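PDB 5Z69: DNA replication and repair protein RecF from Caldanaerobacter subterraneus subsp. tengcongensis, which probably binds ATP and single-stranded DNA, acting as a recombination mediator in the RecFOR pathway of DNA repair. Local coordinates for residues A[206-209]-A[210-213]. Residues are numbered along the deposited sequence; the frame is centred on the assembly and turned at random. Where two conformers were deposited one is given.
Sequences NYLE and KLKN
The backbone carbonyl of Glu-209 gathers several donors. Asn-213 N reaches Glu-209 O at 3.1 Å with a practically straight N-H...O angle of 179°, whereas Lys-212 NZ adds a weak bond to Glu-209 O at 3.5 Å and a water gives another weak one. That the ammonium gets there at all follows from its torsions: CG lies opposite the backbone N (chi1 -165°), and bends at chi2, chi3 and chi4 curl the chain back. The ammonium's firmer bond runs to its neighbour, Lys-212 NZ to Asn-213 OD1 at 2.7 Å, with the nitrogen standing 52° out of the amide plane and hence not on a lone pair. A methionine in place of Lys-212 would probably leave Asn-213 OD1 without this donor and its amide freer to turn. Glu-209 OE2 stays 6.5 Å from Lys-212 NZ, too far for a salt bridge; a second water links this carboxylate weakly to Asn-213 ND2.

The buried side is largely apolar. Leu-208 CD2 meets Leu-211 CD2 at 4.0 Å, and Tyr-207 CE2 lies 4.2 Å from Leu-211 CB, with the ring inclined to that carbon. Helix 137-151 packs on Tyr-207 and Leu-208, and helix 291-313 on Tyr-207 and Leu-211; from the latter helix Glu-312 forms a salt bridge with Lys-210 NZ. Bonds from residue i+4 to i, such as Lys-212 N to Leu-208 O at 2.8 Å, mark an alpha-helix, and the split between buried Tyr-207, Leu-208 and Leu-211 and exposed Glu-209, Lys-210 and Asn-213 makes it amphipathic, here part of helix 186-222 in the RecF/RecN/SMC family fold.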
loop_
_atom_site.group_PDB
_atom_site.type_symbol
_atom_site.label_atom_id
_atom_site.label_comp_id
_atom_site.label_asym_id
_atom_site.label_seq_id
_atom_site.Cartn_x
_atom_site.Cartn_y
_atom_site.Cartn_z
ATOM N N ASN A 206 17.325 -0.007 -1.002
ATOM C CA ASN A 206 18.527 -0.830 -1.141
ATOM C C ASN A 206 18.462 -2.074 -0.254
ATOM O O ASN A 206 18.815 -3.170 -0.682
ATOM C CB ASN A 206 19.792 -0.033 -0.802
ATOM C CG ASN A 206 19.992 1.184 -1.696
ATOM O OD1 ASN A 206 20.578 2.182 -1.271
ATOM N ND2 ASN A 206 19.508 1.110 -2.932
ATOM N N TYR A 207 18.004 -1.895 0.985
ATOM C CA TYR A 207 17.973 -3.008 1.930
ATOM C C TYR A 207 16.854 -3.993 1.550
ATOM O O TYR A 207 17.039 -5.210 1.612
ATOM C CB TYR A 207 17.772 -2.517 3.389
ATOM C CG TYR A 207 17.838 -3.646 4.388
ATOM C CD1 TYR A 207 19.040 -3.962 5.036
ATOM C CD2 TYR A 207 16.715 -4.409 4.689
ATOM C CE1 TYR A 207 19.108 -5.007 5.943
ATOM C CE2 TYR A 207 16.774 -5.452 5.588
ATOM C CZ TYR A 207 17.983 -5.742 6.225
ATOM O OH TYR A 207 18.069 -6.797 7.113
ATOM N N LEU A 208 15.696 -3.458 1.188
ATOM C CA LEU A 208 14.567 -4.299 0.825
ATOM C C LEU A 208 14.880 -5.133 -0.443
ATOM O O LEU A 208 14.468 -6.300 -0.523
ATOM C CB LEU A 208 13.312 -3.447 0.656
ATOM C CG LEU A 208 12.741 -2.936 1.980
ATOM C CD1 LEU A 208 11.670 -1.960 1.687
ATOM C CD2 LEU A 208 12.191 -4.034 2.884
ATOM N N GLU A 209 15.595 -4.536 -1.399
ATOM C CA GLU A 209 16.157 -5.277 -2.541
ATOM C C GLU A 209 16.948 -6.467 -2.072
ATOM O O GLU A 209 16.697 -7.585 -2.494
ATOM C CB GLU A 209 17.106 -4.405 -3.363
ATOM C CG GLU A 209 16.463 -3.456 -4.380
ATOM C CD GLU A 209 17.508 -2.866 -5.313
ATOM O OE1 GLU A 209 17.614 -1.619 -5.381
ATOM O OE2 GLU A 209 18.215 -3.665 -5.974
ATOM N N LYS A 210 17.930 -6.221 -1.204
ATOM C CA LYS A 210 18.739 -7.313 -0.660
ATOM C C LYS A 210 17.890 -8.285 0.136
ATOM O O LYS A 210 18.081 -9.494 0.046
ATOM C CB LYS A 210 19.863 -6.764 0.213
ATOM C CG LYS A 210 20.885 -6.003 -0.572
ATOM C CD LYS A 210 21.876 -5.291 0.335
ATOM C CE LYS A 210 22.994 -4.664 -0.481
ATOM N NZ LYS A 210 23.767 -3.684 0.311
ATOM N N LEU A 211 16.942 -7.754 0.906
ATOM C CA LEU A 211 16.067 -8.595 1.708
ATOM C C LEU A 211 15.293 -9.561 0.808
ATOM O O LEU A 211 15.235 -10.758 1.075
ATOM C CB LEU A 211 15.097 -7.742 2.537
ATOM C CG LEU A 211 14.157 -8.558 3.430
ATOM C CD1 LEU A 211 15.014 -9.377 4.389
ATOM C CD2 LEU A 211 13.164 -7.693 4.208
ATOM N N LYS A 212 14.713 -9.044 -0.268
ATOM C CA LYS A 212 13.933 -9.891 -1.174
ATOM C C LYS A 212 14.803 -11.000 -1.806
ATOM O O LYS A 212 14.429 -12.172 -1.776
ATOM C CB LYS A 212 13.257 -9.028 -2.245
ATOM C CG LYS A 212 12.146 -9.725 -3.034
ATOM C CD LYS A 212 12.661 -10.302 -4.333
ATOM C CE LYS A 212 13.238 -9.212 -5.221
ATOM N NZ LYS A 212 14.693 -8.993 -4.986
ATOM N N ASN A 213 15.967 -10.640 -2.344
ATOM C CA ASN A 213 16.906 -11.631 -2.891
ATOM C C ASN A 213 17.241 -12.762 -1.925
ATOM O O ASN A 213 17.153 -13.940 -2.272
ATOM C CB ASN A 213 18.231 -10.981 -3.299
ATOM C CG ASN A 213 18.074 -9.933 -4.373
ATOM O OD1 ASN A 213 17.155 -9.989 -5.191
ATOM N ND2 ASN A 213 18.988 -8.964 -4.384
HETATM O O HOH W 1 18.391 -6.881 -6.991
HETATM O O HOH W 2 15.617 -6.865 -5.603
#